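PDB 3T6Q: CD180 antigen from Mus musculus, which may cooperate with MD-1 and TLR4 in the innate response of B cells to bacterial lipopolysaccharide, leads to NF-kappa-B activation and takes part in B-cell life-or-death decisions. Local coordinates for residues L430-S433 with H434-L437; L454-Q457 with G458-F461. All coordinates share one frame; numbering follows the deposited sequence.

Contact 1: L430-S433 with H434-L437; sequences LNLS and HSLL. With NAG (2-acetamido-2-deoxy-beta-D-glucopyranose), chain F.
His-434 meets Ser-433 at its ring edge: CD2 lies 3.0 Å from Ser-433 OG, which sits in the plane of the imidazole. The serine hydroxyl is carried there because OG points away from its own backbone N (chi1 -179°) and leans along the chain toward the next residue. His-434 takes a positive phi of 54° as the third residue of a type II beta turn from Leu-432 to Ser-435. Ser-435 closes that turn: its N donates to Leu-432 O (3.0 Å, N-H...O angle 151°). Ser-435 OG, 3.8 Å from Leu-432 CB, is hydrogen-bonded to Thr-410 O of the preceding repeat. Leu-437 then returns to the interior, where its CD1 touches Leu-432 CD1 at 3.8 Å, the two side chains crossing obliquely.

Just before the turn, Asn-431 forms an Asx turn, its OD1 accepting from Ser-433 N (3.0 Å) in the carbonyl plane, while its ND2 is covalently linked to C1 of the N-linked NAG. The amide is therefore held on both branches, and the sugar is also hydrogen-bonded to Asp-406.

Strand 429-431 runs between parallel strands 404-406 and 453-455 of the leucine-rich-repeat solenoid; Leu-412 of strand 412-413 packs on Leu-432, Ser-435 and Leu-437, and His-434 stacks on Phe-409.

Contact 2: L454-Q457 with G458-F461; sequences LNLQ and GNHF
Asn-459 turns its side-chain amide back onto Leu-456, ND2 donating to Leu-456 O at 3.1 Å in an almost straight bond (N-H...O angle 171°). The oxygen lies close to the amide plane of Asn-459, but the donor stands well above the carbonyl plane of Leu-456, 66° out of it. Placing CG anti to the carbonyl carbon (chi1 -70°) folds the amide back toward the carbonyl of Leu-456, across the leucine side chain at about a right angle, with ND2 3.9 Å from Leu-456 CB. A second, weak bond reaches the same oxygen from Asn-459 N at 3.3 Å and closes the type II beta turn from Leu-456 to Asn-459.

Gly-458 takes the third position of this turn with a positive phi, which favours glycine. Beyond CG the side chain of Gln-457 is extended, and its NE2 and OE1 have weak hydrogen bonds to Ser-484 OG and a bound glycerol.

The remaining functions of the buried Asn-459 amide serve the preceding repeat: ND2 also bonds Leu-432 O, and OD1 accepts from Leu-437 N. Asn-459 is the asparagine of the LxxLxLxxNxL motif, and the chemistry implies a rung of the asparagine ladder: its NH2 donates to a carbonyl of each of two successive coils, its oxygen accepts from the preceding one, and the amide so ties them together.

How the contacts relate
Contacts 1 and 2 occupy equivalent places in successive solenoid coils, a strand end running into a type II turn, with centres about 6 Å apart. Contact 1 is the more buried; contact 2 is only partly so, with Gln-457 and Gly-458 partly exposed. At the asparagine position of the motif, contact 1 carries Ser-435 and contact 2 Asn-459. Contact 1 adds a leucine-leucine touch and a glycan, whereas across contact 2 the polar bonds dominate. Two probable backbone hydrogen bonds join the coils, Leu-432 N to Asn-455 O (2.8 Å) and His-434 N to Gln-457 O (2.7 Å), extending strand-like pairing into the turns.

Contact 1: L430-S433 with H434-L437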
ATOM      1  N   LEU A 430      34.967 -16.180  32.809  1.00 15.33           N
ATOM      2  CA  LEU A 430      36.098 -15.401  32.291  1.00 17.45           C
ATOM      3  C   LEU A 430      36.253 -15.739  30.800  1.00 17.53           C
ATOM      4  O   LEU A 430      36.449 -16.922  30.451  1.00 17.05           O
ATOM      5  CB  LEU A 430      37.383 -15.738  33.076  1.00 14.94           C
ATOM      6  CG  LEU A 430      38.706 -15.111  32.653  1.00 18.36           C
ATOM      7  CD1 LEU A 430      38.628 -13.574  32.602  1.00 16.87           C
ATOM      8  CD2 LEU A 430      39.818 -15.539  33.612  1.00 20.58           C
ATOM      9  N   ASN A 431      36.124 -14.726  29.930  1.00 14.92           N
ATOM     10  CA  ASN A 431      36.216 -14.982  28.499  1.00 14.17           C
ATOM     11  C   ASN A 431      37.503 -14.312  28.009  1.00 15.05           C
ATOM     12  O   ASN A 431      37.611 -13.078  28.022  1.00 15.40           O
ATOM     13  CB  ASN A 431      34.964 -14.478  27.730  1.00 13.48           C
ATOM     14  CG  ASN A 431      34.962 -14.901  26.261  1.00 14.60           C
ATOM     15  OD1 ASN A 431      35.983 -15.279  25.726  1.00 16.30           O
ATOM     16  ND2 ASN A 431      33.823 -14.819  25.606  1.00 17.28           N
ATOM     17  N   LEU A 432      38.442 -15.144  27.556  1.00 16.86           N
ATOM     18  CA  LEU A 432      39.750 -14.699  27.044  1.00 15.45           C
ATOM     19  C   LEU A 432      39.974 -15.149  25.603  1.00 15.55           C
ATOM     20  O   LEU A 432      41.127 -15.343  25.165  1.00 16.48           O
ATOM     21  CB  LEU A 432      40.890 -15.274  27.922  1.00 16.42           C
ATOM     22  CG  LEU A 432      40.825 -14.827  29.418  1.00 17.78           C
ATOM     23  CD1 LEU A 432      41.860 -15.490  30.307  1.00 21.29           C
ATOM     24  CD2 LEU A 432      40.992 -13.313  29.531  1.00 20.33           C
ATOM     25  N   SER A 433      38.879 -15.356  24.900  1.00 14.90           N
ATOM     26  CA  SER A 433      38.916 -15.782  23.505  1.00 17.45           C
ATOM     27  C   SER A 433      39.839 -14.834  22.730  1.00 17.67           C
ATOM     28  O   SER A 433      39.669 -13.622  22.793  1.00 20.24           O
ATOM     29  CB  SER A 433      37.510 -15.729  22.940  1.00 17.51           C
ATOM     30  OG  SER A 433      37.513 -16.161  21.599  1.00 21.41           O
ATOM     31  N   HIS A 434      40.805 -15.380  21.984  1.00 17.65           N
ATOM     32  CA  HIS A 434      41.765 -14.537  21.194  1.00 20.59           C
ATOM     33  C   HIS A 434      42.531 -13.467  21.934  1.00 22.27           C
ATOM     34  O   HIS A 434      42.980 -12.507  21.330  1.00 25.67           O
ATOM     35  CB  HIS A 434      41.044 -13.968  19.956  1.00 20.93           C
ATOM     36  CG  HIS A 434      40.439 -15.035  19.106  1.00 22.88           C
ATOM     37  ND1 HIS A 434      41.025 -15.479  17.959  1.00 31.82           N
ATOM     38  CD2 HIS A 434      39.284 -15.764  19.263  1.00 25.19           C
ATOM     39  CE1 HIS A 434      40.265 -16.443  17.420  1.00 23.54           C
ATOM     40  NE2 HIS A 434      39.197 -16.620  18.215  1.00 28.64           N
ATOM     41  N   SER A 435      42.751 -13.623  23.248  1.00 20.62           N
ATOM     42  CA  SER A 435      43.513 -12.642  24.020  1.00 20.33           C
ATOM     43  C   SER A 435      45.033 -12.889  23.799  1.00 23.06           C
ATOM     44  O   SER A 435      45.873 -12.085  24.177  1.00 21.87           O
ATOM     45  CB  SER A 435      43.150 -12.744  25.514  1.00 21.89           C
ATOM     46  OG  SER A 435      41.818 -12.237  25.749  1.00 22.48           O
ATOM     47  N   LEU A 436      45.350 -14.050  23.221  1.00 28.20           N
ATOM     48  CA  LEU A 436      46.718 -14.454  22.844  1.00 30.55           C
ATOM     49  C   LEU A 436      47.632 -14.579  24.045  1.00 33.02           C
ATOM     50  O   LEU A 436      48.758 -14.117  23.997  1.00 31.53           O
ATOM     51  CB  LEU A 436      47.339 -13.519  21.782  1.00 31.09           C
ATOM     52  CG  LEU A 436      46.506 -13.250  20.534  1.00 36.20           C
ATOM     53  CD1 LEU A 436      47.272 -12.424  19.500  1.00 33.19           C
ATOM     54  CD2 LEU A 436      45.965 -14.543  19.933  1.00 37.65           C
ATOM     55  N   LEU A 437      47.133 -15.182  25.129  1.00 30.04           N
ATOM     56  CA  LEU A 437      47.928 -15.415  26.337  1.00 30.46           C
ATOM     57  C   LEU A 437      48.671 -16.729  26.184  1.00 28.81           C
ATOM     58  O   LEU A 437      48.256 -17.589  25.419  1.00 29.90           O
ATOM     59  CB  LEU A 437      47.033 -15.524  27.576  1.00 28.83           C
ATOM     60  CG  LEU A 437      46.408 -14.213  28.034  1.00 29.01           C
ATOM     61  CD1 LEU A 437      45.245 -14.592  28.925  1.00 24.48           C
ATOM     62  CD2 LEU A 437      47.414 -13.352  28.774  1.00 26.38           C
TER
HETATM   63  C1  NAG F   1      32.588 -14.417  26.209  1.00 17.50           C
HETATM   64  C2  NAG F   1      31.551 -13.857  25.222  1.00 19.29           C
HETATM   65  C3  NAG F   1      30.241 -13.603  25.999  1.00 18.97           C
HETATM   66  C4  NAG F   1      29.750 -14.856  26.765  1.00 20.06           C
HETATM   67  C5  NAG F   1      30.893 -15.446  27.602  1.00 19.13           C
HETATM   68  C6  NAG F   1      30.523 -16.787  28.245  1.00 20.24           C
HETATM   69  C7  NAG F   1      32.212 -12.437  23.305  1.00 20.70           C
HETATM   70  C8  NAG F   1      32.743 -11.092  22.827  1.00 16.63           C
HETATM   71  N2  NAG F   1      32.064 -12.606  24.615  1.00 17.93           N
HETATM   72  O3  NAG F   1      29.223 -13.194  25.074  1.00 17.46           O
HETATM   73  O4  NAG F   1      28.758 -14.478  27.734  1.00 21.96           O
HETATM   74  O5  NAG F   1      32.071 -15.620  26.815  1.00 18.49           O
HETATM   75  O6  NAG F   1      30.104 -17.698  27.248  1.00 21.57           O
HETATM   76  O7  NAG F   1      31.929 -13.317  22.496  1.00 21.66           O

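Contact 2: L454-Q457 with G458-F461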
ATOM      1  N   LEU A 454      35.563 -20.933  31.578  1.00 16.46           N
ATOM      2  CA  LEU A 454      36.744 -20.243  31.036  1.00 16.58           C
ATOM      3  C   LEU A 454      36.790 -20.450  29.546  1.00 18.79           C
ATOM      4  O   LEU A 454      36.836 -21.617  29.079  1.00 17.70           O
ATOM      5  CB  LEU A 454      38.030 -20.781  31.656  1.00 16.90           C
ATOM      6  CG  LEU A 454      39.382 -20.251  31.175  1.00 19.47           C
ATOM      7  CD1 LEU A 454      39.472 -18.751  31.484  1.00 17.45           C
ATOM      8  CD2 LEU A 454      40.511 -21.032  31.833  1.00 20.11           C
ATOM      9  N   ASN A 455      36.744 -19.350  28.780  1.00 18.04           N
ATOM     10  CA  ASN A 455      36.784 -19.510  27.334  1.00 17.66           C
ATOM     11  C   ASN A 455      38.165 -19.081  26.898  1.00 20.42           C
ATOM     12  O   ASN A 455      38.547 -17.909  27.066  1.00 16.44           O
ATOM     13  CB  ASN A 455      35.675 -18.669  26.640  1.00 16.77           C
ATOM     14  CG  ASN A 455      35.611 -18.861  25.121  1.00 18.18           C
ATOM     15  OD1 ASN A 455      34.528 -18.846  24.562  1.00 21.23           O
ATOM     16  ND2 ASN A 455      36.741 -18.978  24.453  1.00 14.55           N
ATOM     17  N   LEU A 456      38.916 -20.028  26.324  1.00 17.15           N
ATOM     18  CA  LEU A 456      40.236 -19.724  25.786  1.00 15.75           C
ATOM     19  C   LEU A 456      40.369 -20.059  24.323  1.00 19.15           C
ATOM     20  O   LEU A 456      41.473 -20.411  23.852  1.00 20.66           O
ATOM     21  CB  LEU A 456      41.289 -20.510  26.551  1.00 18.78           C
ATOM     22  CG  LEU A 456      41.488 -20.201  28.027  1.00 21.23           C
ATOM     23  CD1 LEU A 456      42.495 -21.161  28.591  1.00 21.51           C
ATOM     24  CD2 LEU A 456      41.958 -18.761  28.219  1.00 21.24           C
ATOM     25  N   GLN A 457      39.281 -19.941  23.569  1.00 19.67           N
ATOM     26  CA  GLN A 457      39.361 -20.162  22.151  1.00 20.68           C
ATOM     27  C   GLN A 457      40.424 -19.247  21.545  1.00 23.39           C
ATOM     28  O   GLN A 457      40.510 -18.062  21.900  1.00 19.74           O
ATOM     29  CB  GLN A 457      37.999 -19.875  21.524  1.00 21.66           C
ATOM     30  CG  GLN A 457      37.934 -20.203  20.059  1.00 32.72           C
ATOM     31  CD  GLN A 457      36.609 -19.850  19.419  1.00 36.43           C
ATOM     32  OE1 GLN A 457      36.556 -19.045  18.494  1.00 48.67           O
ATOM     33  NE2 GLN A 457      35.546 -20.468  19.882  1.00 42.18           N
ATOM     34  N   GLY A 458      41.229 -19.769  20.605  1.00 25.34           N
ATOM     35  CA  GLY A 458      42.247 -18.925  19.944  1.00 22.10           C
ATOM     36  C   GLY A 458      43.457 -18.452  20.761  1.00 26.64           C
ATOM     37  O   GLY A 458      44.120 -17.474  20.387  1.00 32.23           O
ATOM     38  N   ASN A 459      43.773 -19.111  21.872  1.00 23.22           N
ATOM     39  CA  ASN A 459      45.018 -18.823  22.575  1.00 22.75           C
ATOM     40  C   ASN A 459      46.046 -19.908  22.190  1.00 30.58           C
ATOM     41  O   ASN A 459      45.785 -20.666  21.247  1.00 30.11           O
ATOM     42  CB  ASN A 459      44.813 -18.756  24.081  1.00 23.65           C
ATOM     43  CG  ASN A 459      44.010 -17.531  24.487  1.00 27.18           C
ATOM     44  OD1 ASN A 459      44.577 -16.504  24.817  1.00 28.38           O
ATOM     45  ND2 ASN A 459      42.689 -17.627  24.395  1.00 22.47           N
ATOM     46  N   HIS A 460      47.164 -20.007  22.922  1.00 33.88           N
ATOM     47  CA  HIS A 460      48.258 -20.940  22.524  1.00 37.46           C
ATOM     48  C   HIS A 460      49.067 -21.532  23.637  1.00 36.64           C
ATOM     49  O   HIS A 460      49.173 -20.971  24.749  1.00 33.47           O
ATOM     50  CB  HIS A 460      49.211 -20.269  21.541  1.00 41.14           C
ATOM     51  CG  HIS A 460      50.100 -19.226  22.181  1.00 51.30           C
ATOM     52  ND1 HIS A 460      51.378 -19.491  22.572  1.00 55.27           N
ATOM     53  CD2 HIS A 460      49.855 -17.887  22.507  1.00 55.82           C
ATOM     54  CE1 HIS A 460      51.916 -18.384  23.118  1.00 62.26           C
ATOM     55  NE2 HIS A 460      50.987 -17.398  23.071  1.00 58.27           N
ATOM     56  N   PHE A 461      49.666 -22.684  23.328  1.00 32.65           N
ATOM     57  CA  PHE A 461      50.599 -23.322  24.224  1.00 33.03           C
ATOM     58  C   PHE A 461      51.920 -23.448  23.470  1.00 34.77           C
ATOM     59  O   PHE A 461      51.911 -23.620  22.241  1.00 28.18           O
ATOM     60  CB  PHE A 461      50.103 -24.715  24.625  1.00 32.74           C
ATOM     61  CG  PHE A 461      48.935 -24.707  25.576  1.00 33.85           C
ATOM     62  CD1 PHE A 461      49.119 -24.921  26.938  1.00 37.48           C
ATOM     63  CD2 PHE A 461      47.645 -24.502  25.103  1.00 34.84           C
ATOM     64  CE1 PHE A 461      48.022 -24.930  27.804  1.00 33.14           C
ATOM     65  CE2 PHE A 461      46.554 -24.502  25.956  1.00 32.82           C
ATOM     66  CZ  PHE A 461      46.744 -24.710  27.311  1.00 32.90           C
TER